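Local coordinates for structural protein ORF273 (Acidianus two-tailed virus, PDB 4ART), which is a virion structural protein whose precise role is not known, with a fold that withstands heat and acid, at residues 94-99 / 142-147; 101-106 / 265-270; 153-158 / 249-254; 56-61 / 88-93. One frame throughout, in Å; residues are numbered along the deposited sequence.

Contact 1 (94-99 / 142-147); sequences DVTRDF and HAVVEF
His142 NE2 donates to Asp94 OD2 over 2.7 Å, joining the two strands by their side chains. The N-H...O angle is 143°, so the bond is bent. The carboxylate oxygen lies at the edge of the imidazole, near the ring plane. Seen from the acid, the donor sits above the carboxylate plane, and the two planes are 83° apart. On its other side, ND1 of His142 makes a weak hydrogen bond to Gly109 O, which may also limit the ring's rotation.

The backbones pair in parallel. Val145 is gripped at both ends: its N donates to Asp94 O, and its O accepts from Thr96 N at 2.7 Å. Phe147 N then closes on Thr96 O at 2.8 Å. The Phe147 side chain points toward the other segment. Its CD1 meets Val95 CG1 at 3.6 Å, while its CB lies over one face of the Arg97 guanidinium, 3.5 Å from NH1.

Glu146 folds back at its second torsion (chi2 69°), which carries the carboxylate beside the turn after Thr96. OE1 is 3.4 Å from Thr96 CG2. It is also 3.3 Å from Asp98 O, but both are acceptors and no bond is made. Such surroundings may raise the pKa of this buried acid.

Phe102 of helix 99-108 packs on the face that carries Thr96, Val144 and Glu146. This is the only parallel pair in the seven-stranded mixed sheet. The connection runs through helices 99-108 and 113-123 and short strand 127-128 of another sheet, a beta-alpha-beta crossover topology.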
# COMPACT_ATOMS: atom_id res chain seq x y z
N ASP A 94 -0.95 -6.61 9.28
CA ASP A 94 -0.56 -5.21 9.15
C ASP A 94 -0.38 -4.73 10.58
O ASP A 94 -1.13 -5.15 11.49
CB ASP A 94 -1.67 -4.36 8.49
CG ASP A 94 -1.68 -4.28 6.98
OD1 ASP A 94 -0.61 -4.48 6.37
OD2 ASP A 94 -2.75 -3.94 6.41
N VAL A 95 0.58 -3.84 10.79
CA VAL A 95 0.88 -3.27 12.09
C VAL A 95 0.69 -1.76 11.98
O VAL A 95 1.16 -1.14 11.03
CB VAL A 95 2.27 -3.71 12.60
CG1 VAL A 95 2.84 -2.75 13.63
CG2 VAL A 95 2.21 -5.13 13.16
N THR A 96 -0.05 -1.18 12.92
CA THR A 96 -0.35 0.25 12.88
C THR A 96 -0.10 0.93 14.22
O THR A 96 -0.06 0.27 15.26
CB THR A 96 -1.76 0.45 12.31
OG1 THR A 96 -1.97 1.83 12.03
CG2 THR A 96 -2.84 -0.08 13.24
N ARG A 97 0.08 2.26 14.19
CA ARG A 97 0.31 3.09 15.36
C ARG A 97 -0.66 4.29 15.40
O ARG A 97 -0.64 5.08 16.34
CB ARG A 97 1.81 3.50 15.46
CG ARG A 97 2.70 2.34 15.96
CD ARG A 97 4.19 2.64 16.00
NE ARG A 97 5.01 1.43 16.15
CZ ARG A 97 5.36 0.87 17.30
NH1 ARG A 97 4.97 1.41 18.45
NH2 ARG A 97 6.11 -0.22 17.32
N ASP A 98 -1.53 4.39 14.38
CA ASP A 98 -2.56 5.42 14.25
C ASP A 98 -3.91 4.75 14.36
O ASP A 98 -4.19 3.80 13.61
CB ASP A 98 -2.42 6.20 12.91
CG ASP A 98 -3.51 7.25 12.69
OD1 ASP A 98 -3.83 7.99 13.65
OD2 ASP A 98 -4.04 7.34 11.55
N PHE A 99 -4.75 5.22 15.29
CA PHE A 99 -6.07 4.65 15.55
C PHE A 99 -7.05 4.72 14.39
O PHE A 99 -7.81 3.78 14.17
CB PHE A 99 -6.71 5.21 16.82
CG PHE A 99 -7.77 4.28 17.36
CD1 PHE A 99 -7.43 3.08 17.98
CD2 PHE A 99 -9.12 4.59 17.24
CE1 PHE A 99 -8.40 2.22 18.46
CE2 PHE A 99 -10.10 3.73 17.75
CZ PHE A 99 -9.74 2.54 18.34
N HIS A 142 -7.07 -11.09 7.33
CA HIS A 142 -6.36 -9.84 7.53
C HIS A 142 -6.37 -9.54 9.01
O HIS A 142 -7.44 -9.36 9.58
CB HIS A 142 -6.99 -8.69 6.73
CG HIS A 142 -6.17 -7.42 6.76
ND1 HIS A 142 -6.74 -6.20 6.50
CD2 HIS A 142 -4.83 -7.22 6.97
CE1 HIS A 142 -5.77 -5.30 6.59
NE2 HIS A 142 -4.61 -5.85 6.87
N ALA A 143 -5.18 -9.60 9.64
CA ALA A 143 -4.98 -9.31 11.06
C ALA A 143 -4.35 -7.95 11.19
O ALA A 143 -3.40 -7.66 10.47
CB ALA A 143 -4.11 -10.37 11.71
N VAL A 144 -4.91 -7.09 12.03
CA VAL A 144 -4.37 -5.73 12.22
C VAL A 144 -4.04 -5.52 13.68
O VAL A 144 -4.90 -5.72 14.54
CB VAL A 144 -5.29 -4.59 11.66
CG1 VAL A 144 -4.55 -3.25 11.61
CG2 VAL A 144 -5.85 -4.96 10.28
N VAL A 145 -2.79 -5.19 13.95
CA VAL A 145 -2.33 -4.93 15.31
C VAL A 145 -2.07 -3.43 15.48
O VAL A 145 -1.33 -2.83 14.68
CB VAL A 145 -1.11 -5.78 15.72
CG1 VAL A 145 -0.84 -5.68 17.21
CG2 VAL A 145 -1.30 -7.24 15.32
N GLU A 146 -2.70 -2.84 16.51
CA GLU A 146 -2.55 -1.43 16.88
C GLU A 146 -1.56 -1.32 18.06
O GLU A 146 -1.79 -1.94 19.10
CB GLU A 146 -3.92 -0.81 17.23
CG GLU A 146 -3.88 0.49 18.01
CD GLU A 146 -3.37 1.73 17.30
OE1 GLU A 146 -3.25 1.71 16.05
OE2 GLU A 146 -3.10 2.73 18.00
N PHE A 147 -0.47 -0.52 17.89
CA PHE A 147 0.54 -0.29 18.93
C PHE A 147 0.36 1.01 19.71
O PHE A 147 -0.06 2.01 19.15
CB PHE A 147 1.95 -0.38 18.35
CG PHE A 147 2.44 -1.80 18.24
CD1 PHE A 147 2.06 -2.60 17.17
CD2 PHE A 147 3.22 -2.36 19.24
CE1 PHE A 147 2.48 -3.93 17.09
CE2 PHE A 147 3.64 -3.69 19.16
CZ PHE A 147 3.26 -4.47 18.08

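Contact 2 (101-106 / 265-270); sequences EFLFDI and KLERLK
The Phe102 ring receives Leu266 at its edge, near the ring plane. CD2 of Leu266 is 3.9 Å from both CE2 and CZ of Phe102. One face of the same ring is taken by Ile106, one helical turn further on, whose CD1 stands 3.6 Å above the plane toward the rim. Phe102 and Leu266 cross at about a right angle. Ile106 CD1 touches Leu266 CD2 only loosely, at 4.4 Å.

The second half of the contact is made by Glu267. Its first torsion (chi1 -29°) is away from a staggered value, and the chain bends again at chi2. The carboxylate is thereby laid against the helix rather than held out from it. OE1 is 3.5 Å from Leu103 CD2, and Glu267 CD is 3.7 Å from the same methyl. OE2 approaches CG2 of Ile106 at 4.0 Å, the two side chains coming from opposite directions. Glu267 also touches a crystal neighbour, so its shape may partly reflect the lattice.

Helix 99-108 is thus joined to the modelled C-terminal end of the chain. A type I turn runs from Leu266 to Leu269. Tyr154 of strand 154-161 touches Phe102, Leu266 and Leu269, so the sheet forms the floor.

No hydrogen bond or salt bridge crosses the two segments. Cohesion rests on apolar contact, with a carboxylate set against aliphatic carbon. Asp107 OD2 also lies close to Glu267 OE1. Their like charges may raise the pKa of one of the acids, which would ease their closeness.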
# COMPACT_ATOMS: atom_id res chain seq x y z
N GLU A 101 -6.30 4.81 11.18
CA GLU A 101 -5.78 3.90 10.16
C GLU A 101 -6.11 2.47 10.55
O GLU A 101 -6.51 1.68 9.69
CB GLU A 101 -4.27 4.07 10.00
CG GLU A 101 -3.75 3.46 8.72
CD GLU A 101 -2.30 3.77 8.40
OE1 GLU A 101 -1.86 4.92 8.63
OE2 GLU A 101 -1.60 2.85 7.89
N PHE A 102 -5.97 2.14 11.84
CA PHE A 102 -6.34 0.84 12.41
C PHE A 102 -7.81 0.55 12.10
O PHE A 102 -8.12 -0.49 11.54
CB PHE A 102 -6.09 0.84 13.94
CG PHE A 102 -6.57 -0.38 14.70
CD1 PHE A 102 -6.01 -1.63 14.46
CD2 PHE A 102 -7.52 -0.26 15.70
CE1 PHE A 102 -6.44 -2.75 15.17
CE2 PHE A 102 -7.94 -1.39 16.42
CZ PHE A 102 -7.39 -2.62 16.15
N LEU A 103 -8.71 1.49 12.42
CA LEU A 103 -10.15 1.33 12.17
C LEU A 103 -10.45 1.22 10.68
O LEU A 103 -11.24 0.37 10.27
CB LEU A 103 -10.94 2.48 12.80
CG LEU A 103 -10.91 2.58 14.32
CD1 LEU A 103 -11.76 3.75 14.76
CD2 LEU A 103 -11.36 1.28 15.00
N PHE A 104 -9.75 2.01 9.86
CA PHE A 104 -9.92 1.95 8.42
C PHE A 104 -9.48 0.59 7.85
O PHE A 104 -10.17 0.00 7.02
CB PHE A 104 -9.23 3.13 7.73
CG PHE A 104 -9.34 3.08 6.24
CD1 PHE A 104 -10.52 3.47 5.60
CD2 PHE A 104 -8.29 2.61 5.47
CE1 PHE A 104 -10.65 3.36 4.22
CE2 PHE A 104 -8.41 2.54 4.08
CZ PHE A 104 -9.59 2.92 3.46
N ASP A 105 -8.33 0.09 8.30
CA ASP A 105 -7.81 -1.21 7.89
C ASP A 105 -8.77 -2.34 8.29
O ASP A 105 -8.95 -3.25 7.51
CB ASP A 105 -6.42 -1.47 8.49
CG ASP A 105 -5.28 -0.63 7.91
OD1 ASP A 105 -5.57 0.25 7.05
OD2 ASP A 105 -4.13 -0.82 8.34
N ILE A 106 -9.42 -2.25 9.49
CA ILE A 106 -10.41 -3.21 10.02
C ILE A 106 -11.64 -3.27 9.11
O ILE A 106 -12.10 -4.35 8.74
CB ILE A 106 -10.89 -2.79 11.46
CG1 ILE A 106 -9.83 -2.97 12.53
CG2 ILE A 106 -12.22 -3.47 11.88
CD1 ILE A 106 -10.30 -2.41 13.91
N LYS A 265 -17.09 -2.28 20.59
CA LYS A 265 -16.61 -1.60 21.80
C LYS A 265 -15.23 -1.01 21.47
O LYS A 265 -14.93 0.13 21.85
CB LYS A 265 -16.54 -2.58 22.99
CG LYS A 265 -16.09 -1.96 24.32
CD LYS A 265 -17.25 -1.33 25.11
CE LYS A 265 -16.78 -0.61 26.35
NZ LYS A 265 -17.93 -0.19 27.20
N LEU A 266 -14.42 -1.75 20.68
CA LEU A 266 -13.08 -1.38 20.23
C LEU A 266 -13.00 -0.03 19.52
O LEU A 266 -12.09 0.74 19.82
CB LEU A 266 -12.51 -2.50 19.33
CG LEU A 266 -11.04 -2.40 19.01
CD1 LEU A 266 -10.25 -2.32 20.25
CD2 LEU A 266 -10.60 -3.58 18.19
N GLU A 267 -13.92 0.25 18.57
CA GLU A 267 -13.96 1.50 17.80
C GLU A 267 -14.18 2.74 18.69
O GLU A 267 -13.88 3.85 18.25
CB GLU A 267 -15.00 1.46 16.66
CG GLU A 267 -15.29 0.08 16.07
CD GLU A 267 -14.72 -0.27 14.71
OE1 GLU A 267 -14.56 0.64 13.86
OE2 GLU A 267 -14.50 -1.48 14.47
N ARG A 268 -14.62 2.54 19.94
CA ARG A 268 -14.82 3.62 20.91
C ARG A 268 -13.53 4.00 21.65
O ARG A 268 -13.50 5.04 22.32
CB ARG A 268 -15.90 3.22 21.95
CG ARG A 268 -17.19 2.68 21.36
CD ARG A 268 -18.30 2.42 22.38
NE ARG A 268 -18.59 3.55 23.27
CZ ARG A 268 -19.19 4.68 22.89
NH1 ARG A 268 -19.53 4.87 21.63
NH2 ARG A 268 -19.41 5.64 23.78
N LEU A 269 -12.48 3.17 21.56
CA LEU A 269 -11.23 3.34 22.31
C LEU A 269 -10.07 4.23 21.74
O LEU A 269 -9.03 3.71 21.34
CB LEU A 269 -10.74 1.99 22.86
CG LEU A 269 -11.80 1.10 23.54
CD1 LEU A 269 -11.23 -0.25 23.90
CD2 LEU A 269 -12.39 1.77 24.79
N LYS A 270 -10.25 5.57 21.83
CA LYS A 270 -9.32 6.63 21.42
C LYS A 270 -8.98 6.60 19.94
O LYS A 270 -9.76 7.10 19.14
CB LYS A 270 -8.05 6.68 22.29
CG LYS A 270 -7.39 8.06 22.34
CD LYS A 270 -6.39 8.18 23.49
CE LYS A 270 -5.75 9.55 23.58
NZ LYS A 270 -6.72 10.60 24.01

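Contact 3 (153-158 / 249-254); sequences QYLAVN and VCYEWK
Strands 154-158 and 249-253 form an antiparallel ladder in the seven-stranded mixed sheet. Five backbone hydrogen bonds join them. Val157 and Val249 are bonded in both directions, and Val157 N to Val249 O is 2.7 Å. Leu155 and Tyr251 form the other doubly bonded pair. Trp253 N adds a nearly straight bond of 2.7 Å to Gln153 O, with an N-H...O angle of 177°. Gln153 and Tyr154 both face Glu146 on the next strand, a classic beta bulge.

One face carries Leu155, Val157, Val249 and Tyr251, and helix 23-44 packs there. Leu155 and Tyr251 lie side by side and point the same way, with Leu155 CD2 3.7 Å from Tyr251 CD1. Val157 CG2 comes to the edge of the same ring, 3.9 Å from CE1 of Tyr251. The hydroxyl of that tyrosine is hydrogen-bonded to Asp33, which anchors the ring to the helix.

The other face carries Tyr154, Ala156, Cys250 and Glu252, and there Tyr154 and Ala156 meet helix 99-108. Tyr154 CD1 is 3.8 Å from Glu252 CB, which sits at the ring edge. Farther out, Glu252 OE2 binds Asn259. Cys250 is tied by a disulfide to Cys263 beyond the last strand. Its SG, anti to the carbonyl carbon (chi1 -53°), rests 4.0 Å from Ala156 CB.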
# COMPACT_ATOMS: atom_id res chain seq x y z
N GLN A 153 -1.60 -2.63 21.82
CA GLN A 153 -2.87 -2.27 22.43
C GLN A 153 -4.01 -3.19 21.98
O GLN A 153 -4.74 -3.70 22.83
CB GLN A 153 -3.25 -0.81 22.13
CG GLN A 153 -2.21 0.26 22.42
CD GLN A 153 -2.85 1.63 22.31
OE1 GLN A 153 -3.62 2.05 23.17
NE2 GLN A 153 -2.59 2.33 21.21
N TYR A 154 -4.21 -3.35 20.64
CA TYR A 154 -5.32 -4.14 20.10
C TYR A 154 -4.98 -5.00 18.91
O TYR A 154 -4.04 -4.71 18.17
CB TYR A 154 -6.52 -3.23 19.74
CG TYR A 154 -6.88 -2.21 20.79
CD1 TYR A 154 -7.55 -2.59 21.96
CD2 TYR A 154 -6.58 -0.86 20.62
CE1 TYR A 154 -7.91 -1.64 22.93
CE2 TYR A 154 -6.91 0.09 21.59
CZ TYR A 154 -7.59 -0.31 22.74
OH TYR A 154 -7.92 0.62 23.71
N LEU A 155 -5.79 -6.04 18.71
CA LEU A 155 -5.75 -6.94 17.57
C LEU A 155 -7.15 -7.09 17.03
O LEU A 155 -8.09 -7.23 17.80
CB LEU A 155 -5.15 -8.33 17.94
CG LEU A 155 -5.28 -9.49 16.91
CD1 LEU A 155 -4.53 -9.20 15.62
CD2 LEU A 155 -4.84 -10.82 17.49
N ALA A 156 -7.29 -7.02 15.70
CA ALA A 156 -8.54 -7.25 15.00
C ALA A 156 -8.23 -8.27 13.91
O ALA A 156 -7.24 -8.15 13.20
CB ALA A 156 -9.07 -5.98 14.39
N VAL A 157 -9.03 -9.32 13.86
CA VAL A 157 -8.83 -10.39 12.89
C VAL A 157 -10.10 -10.39 12.01
O VAL A 157 -11.21 -10.55 12.54
CB VAL A 157 -8.63 -11.77 13.59
CG1 VAL A 157 -8.38 -12.87 12.55
CG2 VAL A 157 -7.53 -11.74 14.64
N ASN A 158 -9.91 -10.21 10.70
CA ASN A 158 -10.98 -10.20 9.67
C ASN A 158 -10.84 -11.41 8.77
O ASN A 158 -9.84 -11.55 8.10
CB ASN A 158 -10.91 -8.91 8.83
CG ASN A 158 -11.32 -7.69 9.61
OD1 ASN A 158 -12.29 -7.70 10.33
ND2 ASN A 158 -10.42 -6.74 9.80
N VAL A 249 -13.09 -10.70 14.58
CA VAL A 249 -12.80 -11.01 16.01
C VAL A 249 -11.76 -10.02 16.54
O VAL A 249 -10.74 -9.81 15.88
CB VAL A 249 -12.44 -12.50 16.30
CG1 VAL A 249 -12.28 -12.77 17.79
CG2 VAL A 249 -13.45 -13.45 15.70
N CYS A 250 -12.04 -9.42 17.72
CA CYS A 250 -11.20 -8.40 18.33
C CYS A 250 -10.70 -8.75 19.72
O CYS A 250 -11.28 -9.56 20.42
CB CYS A 250 -11.84 -7.02 18.28
SG CYS A 250 -12.37 -6.51 16.63
N TYR A 251 -9.53 -8.19 20.07
CA TYR A 251 -8.81 -8.46 21.30
C TYR A 251 -8.07 -7.21 21.79
O TYR A 251 -7.68 -6.36 20.99
CB TYR A 251 -7.73 -9.54 21.07
CG TYR A 251 -8.20 -10.80 20.37
CD1 TYR A 251 -8.24 -10.88 18.98
CD2 TYR A 251 -8.55 -11.93 21.11
CE1 TYR A 251 -8.62 -12.06 18.34
CE2 TYR A 251 -8.97 -13.10 20.48
CZ TYR A 251 -8.96 -13.17 19.09
OH TYR A 251 -9.33 -14.34 18.49
N GLU A 252 -7.90 -7.10 23.12
CA GLU A 252 -7.14 -6.02 23.73
C GLU A 252 -5.94 -6.62 24.43
O GLU A 252 -6.06 -7.69 25.03
CB GLU A 252 -8.00 -5.19 24.69
CG GLU A 252 -8.57 -5.96 25.86
CD GLU A 252 -9.22 -5.14 26.95
OE1 GLU A 252 -9.18 -3.89 26.87
OE2 GLU A 252 -9.76 -5.75 27.90
N TRP A 253 -4.77 -5.96 24.31
CA TRP A 253 -3.55 -6.41 24.97
C TRP A 253 -3.62 -5.92 26.40
O TRP A 253 -3.68 -4.71 26.64
CB TRP A 253 -2.31 -5.86 24.28
CG TRP A 253 -1.03 -6.43 24.81
CD1 TRP A 253 -0.17 -5.84 25.68
CD2 TRP A 253 -0.48 -7.72 24.50
NE1 TRP A 253 0.90 -6.68 25.92
CE2 TRP A 253 0.73 -7.84 25.21
CE3 TRP A 253 -0.90 -8.79 23.69
CZ2 TRP A 253 1.54 -8.98 25.13
CZ3 TRP A 253 -0.12 -9.93 23.62
CH2 TRP A 253 1.09 -10.02 24.34
N LYS A 254 -3.68 -6.86 27.35
CA LYS A 254 -3.78 -6.51 28.76
C LYS A 254 -2.99 -7.49 29.59
O LYS A 254 -3.38 -8.66 29.70
CB LYS A 254 -5.25 -6.43 29.21
CG LYS A 254 -5.46 -5.63 30.50
CD LYS A 254 -6.94 -5.34 30.78
CE LYS A 254 -7.50 -6.19 31.90
NZ LYS A 254 -8.97 -6.01 32.04

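Contact 4 (56-61 / 88-93); sequences NFYYYI and YAFVET
Phe90 has CG anti to its backbone N (chi1 175°), while Tyr58 and Tyr60 have CG anti to the carbonyl carbon. These torsions bring the Phe90 ring between the two tyrosines. Phe90 CZ is 3.6 Å from Tyr58 CD1, and Phe90 CD1 is 3.5 Å from Tyr60 CE1. Neither pair stacks: the rings meet rim to rim, with planes 16° apart for Tyr58 and 47° for Tyr60. Glu92 runs alongside Tyr58 in the same direction, and its CG is 3.6 Å from CE1 of that ring. The outer polar ends have other partners: Tyr60 OH binds Asp74, and Glu92 OE1 binds Tyr140.

These residues lie on one face of an antiparallel pair, strand 58-62 against strand 87-96. A classic beta bulge lies near one end of the pair, where Tyr88 and Ala89 both face Ile61. Ile61 O accepts from two backbone donors there, Tyr88 N at 2.8 Å and Ala89 N at 3.0 Å. Ile61 N returns a bond to Ala89 O.

On the opposite face Ile61 CD1 touches Val91 CG2 at 3.8 Å, and Ile61 also reaches Leu31, Ile34 and Val35 of helix 23-44. Tyr59 CB lies against Val91 CB, and the edge of its ring meets Thr93 OG1. At the other end of the ladder Phe57 O accepts from Thr93 N at 2.6 Å, with Thr93 OG1 adding a weak bond. The Phe57 ring meets Thr93 O at its edge, CD2 lying 3.1 Å from that oxygen.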
# COMPACT_ATOMS: atom_id res chain seq x y z
N ASN A 56 6.96 -11.66 11.76
CA ASN A 56 6.32 -12.20 10.56
C ASN A 56 4.99 -11.51 10.27
O ASN A 56 4.17 -11.32 11.17
CB ASN A 56 6.13 -13.73 10.66
CG ASN A 56 7.44 -14.52 10.74
OD1 ASN A 56 8.19 -14.61 9.76
ND2 ASN A 56 7.71 -15.12 11.89
N PHE A 57 4.79 -11.14 9.01
CA PHE A 57 3.57 -10.52 8.51
C PHE A 57 2.66 -11.48 7.74
O PHE A 57 1.45 -11.26 7.71
CB PHE A 57 3.86 -9.24 7.72
CG PHE A 57 4.59 -8.21 8.55
CD1 PHE A 57 5.97 -8.25 8.68
CD2 PHE A 57 3.89 -7.24 9.27
CE1 PHE A 57 6.64 -7.33 9.51
CE2 PHE A 57 4.56 -6.32 10.07
CZ PHE A 57 5.93 -6.37 10.18
N TYR A 58 3.22 -12.52 7.12
CA TYR A 58 2.44 -13.46 6.31
C TYR A 58 2.51 -14.87 6.86
O TYR A 58 3.58 -15.33 7.24
CB TYR A 58 2.87 -13.41 4.83
CG TYR A 58 2.73 -12.04 4.21
CD1 TYR A 58 1.50 -11.57 3.77
CD2 TYR A 58 3.83 -11.19 4.11
CE1 TYR A 58 1.37 -10.29 3.23
CE2 TYR A 58 3.71 -9.91 3.56
CZ TYR A 58 2.48 -9.47 3.11
OH TYR A 58 2.35 -8.21 2.59
N TYR A 59 1.35 -15.54 6.90
CA TYR A 59 1.27 -16.90 7.41
C TYR A 59 0.33 -17.76 6.61
O TYR A 59 -0.58 -17.25 5.96
CB TYR A 59 0.71 -16.92 8.84
CG TYR A 59 1.47 -16.13 9.86
CD1 TYR A 59 2.46 -16.73 10.65
CD2 TYR A 59 1.12 -14.81 10.15
CE1 TYR A 59 3.14 -16.01 11.62
CE2 TYR A 59 1.80 -14.08 11.13
CZ TYR A 59 2.79 -14.69 11.86
OH TYR A 59 3.42 -13.98 12.83
N TYR A 60 0.50 -19.08 6.73
CA TYR A 60 -0.45 -20.03 6.20
C TYR A 60 -1.05 -20.81 7.37
O TYR A 60 -0.34 -21.15 8.32
CB TYR A 60 0.19 -21.03 5.24
CG TYR A 60 0.82 -20.43 3.99
CD1 TYR A 60 0.11 -19.57 3.16
CD2 TYR A 60 2.08 -20.84 3.56
CE1 TYR A 60 0.67 -19.07 1.98
CE2 TYR A 60 2.64 -20.37 2.38
CZ TYR A 60 1.94 -19.46 1.60
OH TYR A 60 2.51 -18.98 0.45
N ILE A 61 -2.34 -21.10 7.31
CA ILE A 61 -3.00 -21.96 8.27
C ILE A 61 -3.34 -23.20 7.48
O ILE A 61 -3.94 -23.11 6.39
CB ILE A 61 -4.21 -21.36 9.04
CG1 ILE A 61 -3.83 -20.04 9.74
CG2 ILE A 61 -4.77 -22.37 10.07
CD1 ILE A 61 -4.98 -19.28 10.42
N TYR A 88 -4.95 -23.93 3.95
CA TYR A 88 -6.39 -23.70 4.12
C TYR A 88 -6.74 -22.20 4.19
O TYR A 88 -7.79 -21.78 3.70
CB TYR A 88 -6.83 -24.42 5.40
CG TYR A 88 -8.32 -24.37 5.69
CD1 TYR A 88 -9.24 -24.79 4.74
CD2 TYR A 88 -8.79 -23.98 6.94
CE1 TYR A 88 -10.61 -24.82 5.03
CE2 TYR A 88 -10.16 -24.01 7.24
CZ TYR A 88 -11.06 -24.43 6.28
OH TYR A 88 -12.40 -24.46 6.55
N ALA A 89 -5.86 -21.40 4.82
CA ALA A 89 -6.04 -19.96 4.99
C ALA A 89 -4.72 -19.24 4.85
O ALA A 89 -3.68 -19.75 5.27
CB ALA A 89 -6.67 -19.65 6.35
N PHE A 90 -4.78 -18.05 4.24
CA PHE A 90 -3.63 -17.15 4.06
C PHE A 90 -3.84 -15.97 5.00
O PHE A 90 -4.93 -15.42 5.05
CB PHE A 90 -3.52 -16.69 2.60
CG PHE A 90 -2.44 -15.68 2.33
CD1 PHE A 90 -1.10 -16.05 2.35
CD2 PHE A 90 -2.75 -14.36 2.04
CE1 PHE A 90 -0.09 -15.11 2.09
CE2 PHE A 90 -1.75 -13.43 1.79
CZ PHE A 90 -0.43 -13.81 1.79
N VAL A 91 -2.83 -15.62 5.79
CA VAL A 91 -2.92 -14.55 6.78
C VAL A 91 -1.97 -13.42 6.40
O VAL A 91 -0.79 -13.64 6.18
CB VAL A 91 -2.61 -15.05 8.23
CG1 VAL A 91 -2.87 -13.96 9.26
CG2 VAL A 91 -3.37 -16.32 8.57
N GLU A 92 -2.50 -12.19 6.34
CA GLU A 92 -1.74 -10.97 6.10
C GLU A 92 -1.87 -10.12 7.38
O GLU A 92 -2.97 -9.72 7.76
CB GLU A 92 -2.25 -10.22 4.86
CG GLU A 92 -1.62 -8.86 4.65
CD GLU A 92 -1.84 -8.21 3.29
OE1 GLU A 92 -2.66 -8.73 2.49
OE2 GLU A 92 -1.21 -7.17 3.03
N THR A 93 -0.74 -9.84 8.02
CA THR A 93 -0.70 -9.03 9.23
C THR A 93 -0.16 -7.64 8.93
O THR A 93 0.93 -7.49 8.37
CB THR A 93 0.08 -9.75 10.32
OG1 THR A 93 -0.43 -11.07 10.44
CG2 THR A 93 -0.00 -9.03 11.66

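Contacts 1, 3 and 4 are strand pairs of one mixed sheet. Contact 2 fastens a helix and the modelled C-terminal end over it. Contact 4 lies about 9 Å from the chain's centre, centre to centre; contacts 1, 3 and 2 lie about 14, 16 and 17 Å out. Contact 2 is buried although it lies farthest out; the three ladders are partly buried. Contacts 1 and 4 share strand 87-96, and Glu92 O bonds Ala143 N between them. Contacts 1 and 3 meet through strands 139-146 and 154-161. Backbone bonds dominate all three ladders. Contact 1 adds a histidine-carboxylate bond, contact 3 a disulfide cysteine, contact 4 an aromatic cluster. Contact 2 relies on apolar packing.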